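Local coordinates for protein beta-galactosidase (Bacteroides thetaiotaomicron, PDB 5MUI) that probably hydrolyses beta-L-arabinofuranosyl linkages in the plant pectin rhamnogalacturonan II, as a glycoside hydrolase of a gut bacterium, at residues K187-I192 with K251-Y256; G239-I244 with G258-A263; T269-A274 with Y287-E292. One frame throughout, in Å; residues are numbered along the deposited sequence.

How the contacts relate
The five four-stranded antiparallel sheets make a five-bladed beta-propeller, and the three contacts run from its periphery to its glycan site. Contact 1 is partly buried and lies at the rim, where a loop of one blade meets the last strand of the next through apolar packing, one water and an arginine. Contact 2 stays within the same blade as strand 254-255, pairing strand 238-247 with the chain that follows that last strand, mostly by backbone and amide bonds. A probable hydrogen bond from Tyr256 N to Ile244 O joins contacts 1 and 2. Contact 3 is a buried hairpin of the following blade; Gln240 pairs with Thr269 and Thr271 there, and contacts 2 and 3 both touch the arabinofuranose.

Contact 1 (K187-I192 with K251-Y256); sequences KPILSI and KTWKRY
Ile189 meets Trp253 obliquely. With CG1 between the backbone N and the carbonyl carbon (chi1 49°), CD1 is carried to the indole, 3.5 Å from Trp253 NE1, and CG2 packs against Lys251 O. The main chains do not bond directly here: one water donates to both Ile189 O (2.8 Å from the water) and Lys251 O (2.7 Å), and lies in the plane of the indole at its edge. Leu190 splits its two methyls between two flat groups. CD2 makes a CH-pi contact over the five-membered ring of Trp253, 4.3 Å from the centroid; CD1 lies over one face of the Arg255 guanidinium, toward its rim, 3.5 Å from NH1. Ile189 and Leu190 together face Val167 as a classic beta bulge, so this loop edges the propeller blade of strand 166-172 while leaning on Trp253 and Arg255 at strand 254-255, the outermost strand of the next blade. Met224 of that blade touches Ile189, Leu190 and Trp253. At Ser191 the carbonyl takes over: Arg255 NH2 donates to Ser191 O at 3.0 Å, a bent bond (131° at the hydrogen) from above the carbonyl plane. The arginine chain turns at chi2 (84°), and salt bridges to Glu201 and Asp194 fix the guanidinium.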
# COMPACT_ATOMS: atom_id res chain seq x y z
N LYS A 187 16.84 14.55 -0.04
CA LYS A 187 15.60 15.33 -0.05
C LYS A 187 14.44 14.46 -0.60
O LYS A 187 14.69 13.49 -1.31
CB LYS A 187 15.78 16.55 -0.94
CG LYS A 187 16.03 16.18 -2.40
N PRO A 188 13.18 14.83 -0.34
CA PRO A 188 12.05 14.08 -0.98
C PRO A 188 12.00 14.27 -2.50
O PRO A 188 12.53 15.27 -3.03
CB PRO A 188 10.80 14.67 -0.32
CG PRO A 188 11.23 15.94 0.31
CD PRO A 188 12.71 15.92 0.53
N ILE A 189 11.39 13.31 -3.21
CA ILE A 189 11.14 13.46 -4.66
C ILE A 189 9.84 14.22 -4.98
O ILE A 189 9.75 14.83 -6.06
CB ILE A 189 11.25 12.14 -5.47
CG1 ILE A 189 10.44 10.99 -4.81
CG2 ILE A 189 12.72 11.78 -5.69
CD1 ILE A 189 10.06 9.87 -5.75
N LEU A 190 8.85 14.15 -4.09
CA LEU A 190 7.63 15.00 -4.14
C LEU A 190 7.36 15.52 -2.75
O LEU A 190 7.54 14.76 -1.78
CB LEU A 190 6.37 14.23 -4.56
CG LEU A 190 6.19 13.67 -5.98
CD1 LEU A 190 6.26 14.75 -7.07
CD2 LEU A 190 7.21 12.59 -6.28
N SER A 191 6.85 16.74 -2.66
CA SER A 191 6.54 17.40 -1.38
C SER A 191 5.29 18.26 -1.52
O SER A 191 5.00 18.75 -2.62
CB SER A 191 7.75 18.25 -0.94
OG SER A 191 7.40 19.26 -0.02
N ILE A 192 4.59 18.49 -0.42
CA ILE A 192 3.47 19.45 -0.38
C ILE A 192 3.89 20.91 -0.64
O ILE A 192 3.04 21.73 -1.00
CB ILE A 192 2.67 19.43 0.94
CG1 ILE A 192 3.46 20.10 2.07
CG2 ILE A 192 2.22 18.01 1.27
CD1 ILE A 192 2.77 20.11 3.42
N LYS A 251 14.02 10.40 -10.84
CA LYS A 251 14.51 11.51 -9.98
C LYS A 251 13.64 12.76 -10.07
O LYS A 251 13.25 13.31 -9.04
CB LYS A 251 15.94 11.86 -10.37
CG LYS A 251 16.94 10.72 -10.25
CD LYS A 251 17.26 10.38 -8.80
CE LYS A 251 17.97 9.04 -8.66
NZ LYS A 251 19.39 9.08 -9.09
N THR A 252 13.34 13.21 -11.30
CA THR A 252 12.45 14.37 -11.52
C THR A 252 11.03 13.93 -11.91
O THR A 252 10.86 13.06 -12.77
CB THR A 252 13.02 15.39 -12.56
OG1 THR A 252 13.21 14.74 -13.81
CG2 THR A 252 14.36 15.91 -12.13
N TRP A 253 10.03 14.56 -11.28
CA TRP A 253 8.61 14.15 -11.35
C TRP A 253 7.72 15.34 -11.70
O TRP A 253 7.93 16.46 -11.21
CB TRP A 253 8.18 13.51 -10.00
CG TRP A 253 8.88 12.21 -9.75
CD1 TRP A 253 10.10 12.03 -9.16
CD2 TRP A 253 8.44 10.90 -10.15
NE1 TRP A 253 10.44 10.70 -9.17
CE2 TRP A 253 9.45 9.99 -9.77
CE3 TRP A 253 7.30 10.43 -10.82
CZ2 TRP A 253 9.34 8.61 -10.01
CZ3 TRP A 253 7.18 9.05 -11.06
CH2 TRP A 253 8.21 8.16 -10.67
N LYS A 254 6.75 15.12 -12.58
CA LYS A 254 5.69 16.09 -12.88
C LYS A 254 4.37 15.47 -12.46
O LYS A 254 4.12 14.28 -12.75
CB LYS A 254 5.64 16.41 -14.39
N ARG A 255 3.51 16.24 -11.81
CA ARG A 255 2.12 15.81 -11.59
C ARG A 255 1.32 15.69 -12.90
O ARG A 255 1.47 16.52 -13.79
CB ARG A 255 1.36 16.76 -10.66
CG ARG A 255 1.62 16.58 -9.17
CD ARG A 255 2.86 17.30 -8.70
NE ARG A 255 2.94 17.32 -7.23
CZ ARG A 255 4.03 17.65 -6.53
NH1 ARG A 255 5.15 18.02 -7.14
NH2 ARG A 255 3.98 17.62 -5.19
N TYR A 256 0.45 14.69 -12.99
CA TYR A 256 -0.52 14.59 -14.08
C TYR A 256 -1.52 15.77 -13.97
O TYR A 256 -2.12 15.98 -12.90
CB TYR A 256 -1.24 13.23 -14.05
CG TYR A 256 -2.35 13.08 -15.06
CD1 TYR A 256 -2.07 13.07 -16.44
CD2 TYR A 256 -3.67 12.95 -14.66
CE1 TYR A 256 -3.10 12.94 -17.38
CE2 TYR A 256 -4.70 12.83 -15.58
CZ TYR A 256 -4.41 12.83 -16.93
OH TYR A 256 -5.45 12.70 -17.82
O HOH W 1 11.68 15.32 -8.02

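Contact 2 (G239-I244 with G258-A263); sequences GQRVGI and GNPVFA. Unlike the reference sequence in segment 239-244: Gln240 (reference Glu). With FUB (beta-L-arabinofuranose), chain B.
A classic beta bulge marks this edge of the blade: Val261 and Phe262 both face Val242, whose carbonyl oxygen accepts twice, from Val261 N at 2.9 Å and from Phe262 N at 3.3 Å. Val242 N answers with a nearly straight bond to Phe262 O (3.0 Å), completing a single antiparallel bridge. Further along, Asn259 uses its side chain as a strand would use its backbone. With CG beside the backbone N (chi1 -80°), the amide reaches the Ile244 backbone, OD1 taking the hydrogen of Ile244 N at 2.9 Å and ND2 giving one to Ile244 O at 2.8 Å; Gln198 is a second acceptor for ND2. Between these two bonded sites a cis peptide precedes Pro260, whose CB presses to 3.4 Å from Val242 O. In the propeller, segment 258-263 follows strand 254-255, the last of its blade, and runs beside strand 238-247, the third. Arg241 reaches out extended past Pro260 and rests its CG on Ala263 CB (3.5 Å); its NE forms a salt bridge with Glu265. Near the start of the same strand, Gln240, a Glu in the reference sequence, accepts from O2 of the bound beta-L-arabinofuranose at OE1, 2.8 Å away.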
# COMPACT_ATOMS: atom_id res chain seq x y z
N GLY A 239 -10.51 15.12 2.60
CA GLY A 239 -10.50 13.67 2.32
C GLY A 239 -9.13 13.21 1.83
O GLY A 239 -8.20 14.03 1.68
N GLN A 240 -9.00 11.91 1.59
CA GLN A 240 -7.85 11.37 0.87
C GLN A 240 -8.26 10.84 -0.51
O GLN A 240 -9.26 10.13 -0.63
CB GLN A 240 -7.17 10.24 1.64
CG GLN A 240 -6.38 10.70 2.84
CD GLN A 240 -5.70 9.54 3.56
OE1 GLN A 240 -5.23 8.58 2.91
NE2 GLN A 240 -5.66 9.60 4.89
N ARG A 241 -7.46 11.17 -1.52
CA ARG A 241 -7.74 10.83 -2.90
C ARG A 241 -6.48 10.31 -3.60
O ARG A 241 -5.39 10.46 -3.07
CB ARG A 241 -8.30 12.06 -3.63
CG ARG A 241 -9.50 12.70 -2.93
CD ARG A 241 -9.87 14.09 -3.44
NE ARG A 241 -11.01 14.68 -2.70
CZ ARG A 241 -10.91 15.40 -1.58
NH1 ARG A 241 -9.75 15.66 -0.99
NH2 ARG A 241 -12.01 15.89 -1.04
N VAL A 242 -6.65 9.73 -4.80
CA VAL A 242 -5.59 9.08 -5.56
C VAL A 242 -5.28 9.87 -6.83
O VAL A 242 -6.21 10.28 -7.60
CB VAL A 242 -5.98 7.62 -5.94
CG1 VAL A 242 -4.99 7.00 -6.93
CG2 VAL A 242 -6.10 6.73 -4.70
N GLY A 243 -3.99 10.07 -7.06
CA GLY A 243 -3.47 10.74 -8.27
C GLY A 243 -2.21 10.14 -8.84
O GLY A 243 -1.63 9.19 -8.29
N ILE A 244 -1.76 10.73 -9.94
CA ILE A 244 -0.65 10.25 -10.73
C ILE A 244 0.51 11.30 -10.84
O ILE A 244 0.24 12.51 -10.98
CB ILE A 244 -1.16 9.87 -12.14
CG1 ILE A 244 -2.02 8.61 -12.06
CG2 ILE A 244 -0.01 9.60 -13.11
CD1 ILE A 244 -2.86 8.38 -13.30
N GLY A 258 -4.55 16.27 -14.97
CA GLY A 258 -5.92 15.89 -14.62
C GLY A 258 -6.19 15.28 -13.24
O GLY A 258 -7.25 14.68 -13.02
N ASN A 259 -5.25 15.44 -12.30
CA ASN A 259 -5.43 14.88 -10.95
C ASN A 259 -6.55 15.59 -10.17
O ASN A 259 -6.77 16.79 -10.38
CB ASN A 259 -4.12 15.03 -10.16
CG ASN A 259 -3.10 13.97 -10.50
OD1 ASN A 259 -3.44 12.88 -10.96
ND2 ASN A 259 -1.84 14.25 -10.22
N PRO A 260 -7.23 14.91 -9.24
CA PRO A 260 -7.00 13.49 -8.90
C PRO A 260 -7.77 12.61 -9.85
O PRO A 260 -8.76 13.05 -10.43
CB PRO A 260 -7.55 13.36 -7.46
CG PRO A 260 -8.49 14.53 -7.30
CD PRO A 260 -7.98 15.62 -8.19
N VAL A 261 -7.29 11.39 -10.05
CA VAL A 261 -7.94 10.46 -10.97
C VAL A 261 -8.99 9.54 -10.32
O VAL A 261 -9.76 8.91 -11.04
CB VAL A 261 -6.92 9.63 -11.80
CG1 VAL A 261 -5.91 10.56 -12.47
CG2 VAL A 261 -6.22 8.57 -10.98
N PHE A 262 -9.04 9.46 -8.98
CA PHE A 262 -9.95 8.51 -8.32
C PHE A 262 -10.23 8.99 -6.89
O PHE A 262 -9.29 9.22 -6.10
CB PHE A 262 -9.37 7.08 -8.36
CG PHE A 262 -10.35 6.01 -7.95
CD1 PHE A 262 -11.52 5.81 -8.67
CD2 PHE A 262 -10.09 5.17 -6.86
CE1 PHE A 262 -12.43 4.80 -8.31
CE2 PHE A 262 -10.99 4.17 -6.49
CZ PHE A 262 -12.15 3.99 -7.22
N ALA A 263 -11.51 9.20 -6.58
CA ALA A 263 -11.93 9.78 -5.30
C ALA A 263 -13.39 9.44 -5.01
O ALA A 263 -14.17 9.19 -5.93
CB ALA A 263 -11.73 11.29 -5.30
O5 FUB B . -1.28 2.71 4.40
C5 FUB B . -0.51 3.87 4.77
C4 FUB B . -1.28 5.19 4.89
O4 FUB B . -1.68 5.48 6.24
C3 FUB B . -2.55 5.33 4.07
O3 FUB B . -2.28 5.67 2.70
C2 FUB B . -3.28 6.45 4.83
O2 FUB B . -4.70 6.46 4.61
C1 FUB B . -2.89 6.24 6.30

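Contact 3 (T269-A274 with Y287-E292); sequences TITGDA and YFSAFE. With FUB (beta-L-arabinofuranose), chain B; GAL (beta-D-galactopyranose), chain C.
Ile270 and Phe288 form the apolar centre, Ile270 CG2 lying 3.6 Å from Phe288 CZ. The isoleucine divides its work: CG2, anti to the backbone N, goes to Phe288, and CD1 reaches the edge of the Phe291 ring, 3.9 Å from CE2, with Ala290 CB over a face of that ring. CG of Phe288 stands between its own backbone N and carbonyl carbon (chi1 89°), which leans the ring over Gly272, whose N lies above one face. The rim of Phe288 then points into the glycan pocket, CZ being 3.5 Å from O2 of the beta-L-arabinofuranose, while His333 makes an edge-to-face contact with the ring. Strands 270-279 and 282-290 are the first two of a propeller blade, an antiparallel hairpin with hydrogen-bonded pairs at Ile270 with Ala290 and Gly272 with Phe288, and Thr271 with Ser289 as the non-hydrogen-bonded pair between. Asp273, in a left-handed backbone conformation, grips the sugar with both carboxylate oxygens: O3 of the arabinofuranose donates to OD1 at 2.5 Å and O5 to OD2 at 2.6 Å. Lys334 and Asn227 also bond this sugar. Between the strands, Ile270 O is held from opposite faces of its plane by Ser289 OG (2.7 Å), whose side chain points to the face away from Phe288, and Ala290 N (3.0 Å). Thr269 OG1 donates to Phe291 O at 3.0 Å.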
# COMPACT_ATOMS: atom_id res chain seq x y z
N THR A 269 -13.98 11.10 3.94
CA THR A 269 -13.81 9.78 3.32
C THR A 269 -12.39 9.62 2.79
O THR A 269 -11.81 10.57 2.24
CB THR A 269 -14.83 9.54 2.19
OG1 THR A 269 -16.15 9.57 2.74
CG2 THR A 269 -14.67 8.20 1.56
N ILE A 270 -11.84 8.42 2.99
CA ILE A 270 -10.48 8.04 2.58
C ILE A 270 -10.59 7.02 1.44
O ILE A 270 -11.30 6.01 1.55
CB ILE A 270 -9.67 7.42 3.75
CG1 ILE A 270 -9.35 8.49 4.81
CG2 ILE A 270 -8.39 6.72 3.22
CD1 ILE A 270 -8.86 7.97 6.15
N THR A 271 -9.93 7.33 0.34
CA THR A 271 -9.65 6.39 -0.74
C THR A 271 -8.13 6.30 -0.88
O THR A 271 -7.44 7.36 -1.06
CB THR A 271 -10.30 6.88 -2.04
OG1 THR A 271 -11.70 7.15 -1.79
CG2 THR A 271 -10.16 5.87 -3.15
N GLY A 272 -7.58 5.09 -0.79
CA GLY A 272 -6.14 4.95 -0.68
C GLY A 272 -5.48 3.63 -1.04
O GLY A 272 -6.13 2.64 -1.41
N ASP A 273 -4.15 3.66 -0.88
CA ASP A 273 -3.23 2.52 -1.11
C ASP A 273 -3.57 1.75 -2.39
O ASP A 273 -3.88 0.53 -2.35
CB ASP A 273 -3.15 1.60 0.14
CG ASP A 273 -2.44 2.27 1.34
OD1 ASP A 273 -2.43 3.51 1.44
OD2 ASP A 273 -1.89 1.55 2.20
N ALA A 274 -3.50 2.46 -3.52
CA ALA A 274 -3.73 1.87 -4.85
C ALA A 274 -2.64 0.83 -5.17
O ALA A 274 -1.46 1.07 -4.87
CB ALA A 274 -3.77 2.96 -5.91
N TYR A 287 -7.89 -1.29 -3.98
CA TYR A 287 -7.75 -0.12 -3.09
C TYR A 287 -8.57 -0.32 -1.82
O TYR A 287 -9.41 -1.24 -1.76
CB TYR A 287 -8.20 1.16 -3.81
CG TYR A 287 -9.70 1.32 -4.03
CD1 TYR A 287 -10.35 0.75 -5.15
CD2 TYR A 287 -10.49 2.01 -3.10
CE1 TYR A 287 -11.74 0.94 -5.35
CE2 TYR A 287 -11.87 2.16 -3.29
CZ TYR A 287 -12.48 1.63 -4.41
OH TYR A 287 -13.84 1.82 -4.58
N PHE A 288 -8.34 0.53 -0.82
CA PHE A 288 -9.17 0.53 0.38
C PHE A 288 -9.90 1.85 0.49
O PHE A 288 -9.46 2.90 -0.03
CB PHE A 288 -8.35 0.22 1.65
CG PHE A 288 -7.74 1.43 2.34
CD1 PHE A 288 -6.47 1.89 1.99
CD2 PHE A 288 -8.41 2.07 3.37
CE1 PHE A 288 -5.89 2.97 2.65
CE2 PHE A 288 -7.84 3.15 4.03
CZ PHE A 288 -6.59 3.61 3.67
N SER A 289 -11.02 1.80 1.18
CA SER A 289 -11.72 3.00 1.61
C SER A 289 -12.07 2.92 3.10
O SER A 289 -12.19 1.83 3.65
CB SER A 289 -12.94 3.25 0.72
OG SER A 289 -13.51 4.50 1.03
N ALA A 290 -12.13 4.08 3.75
CA ALA A 290 -12.57 4.16 5.12
C ALA A 290 -13.50 5.37 5.30
O ALA A 290 -13.36 6.38 4.59
CB ALA A 290 -11.40 4.27 6.06
N PHE A 291 -14.44 5.24 6.26
CA PHE A 291 -15.39 6.35 6.61
C PHE A 291 -16.27 6.74 5.43
O PHE A 291 -16.55 7.92 5.19
CB PHE A 291 -14.63 7.56 7.21
CG PHE A 291 -13.64 7.17 8.24
CD1 PHE A 291 -14.06 6.46 9.37
CD2 PHE A 291 -12.29 7.42 8.07
CE1 PHE A 291 -13.14 6.03 10.31
CE2 PHE A 291 -11.37 7.01 9.01
CZ PHE A 291 -11.79 6.31 10.14
N GLU A 292 -16.67 5.73 4.68
CA GLU A 292 -17.58 5.86 3.55
C GLU A 292 -19.01 5.68 4.10
O GLU A 292 -19.34 4.63 4.68
CB GLU A 292 -17.23 4.81 2.49
CG GLU A 292 -18.30 4.51 1.45
CD GLU A 292 -18.69 5.70 0.58
OE1 GLU A 292 -17.78 6.37 0.02
OE2 GLU A 292 -19.92 5.93 0.42
O5 FUB B . -1.28 2.71 4.40
C5 FUB B . -0.51 3.87 4.77
C4 FUB B . -1.28 5.19 4.89
O4 FUB B . -1.68 5.48 6.24
C3 FUB B . -2.55 5.33 4.07
O3 FUB B . -2.28 5.67 2.70
C2 FUB B . -3.28 6.45 4.83
O2 FUB B . -4.70 6.46 4.61
C1 FUB B . -2.89 6.24 6.30
C1 GAL C . -8.38 12.71 11.02
C2 GAL C . -7.37 12.15 10.01
C3 GAL C . -8.01 11.06 9.15
C4 GAL C . -8.67 10.00 10.04
C5 GAL C . -9.71 10.74 10.88
C6 GAL C . -10.59 9.79 11.70
O2 GAL C . -6.73 13.14 9.37
O3 GAL C . -7.00 10.45 8.33
O4 GAL C . -7.80 9.36 10.87
O5 GAL C . -9.02 11.65 11.74
O6 GAL C . -11.06 10.50 12.83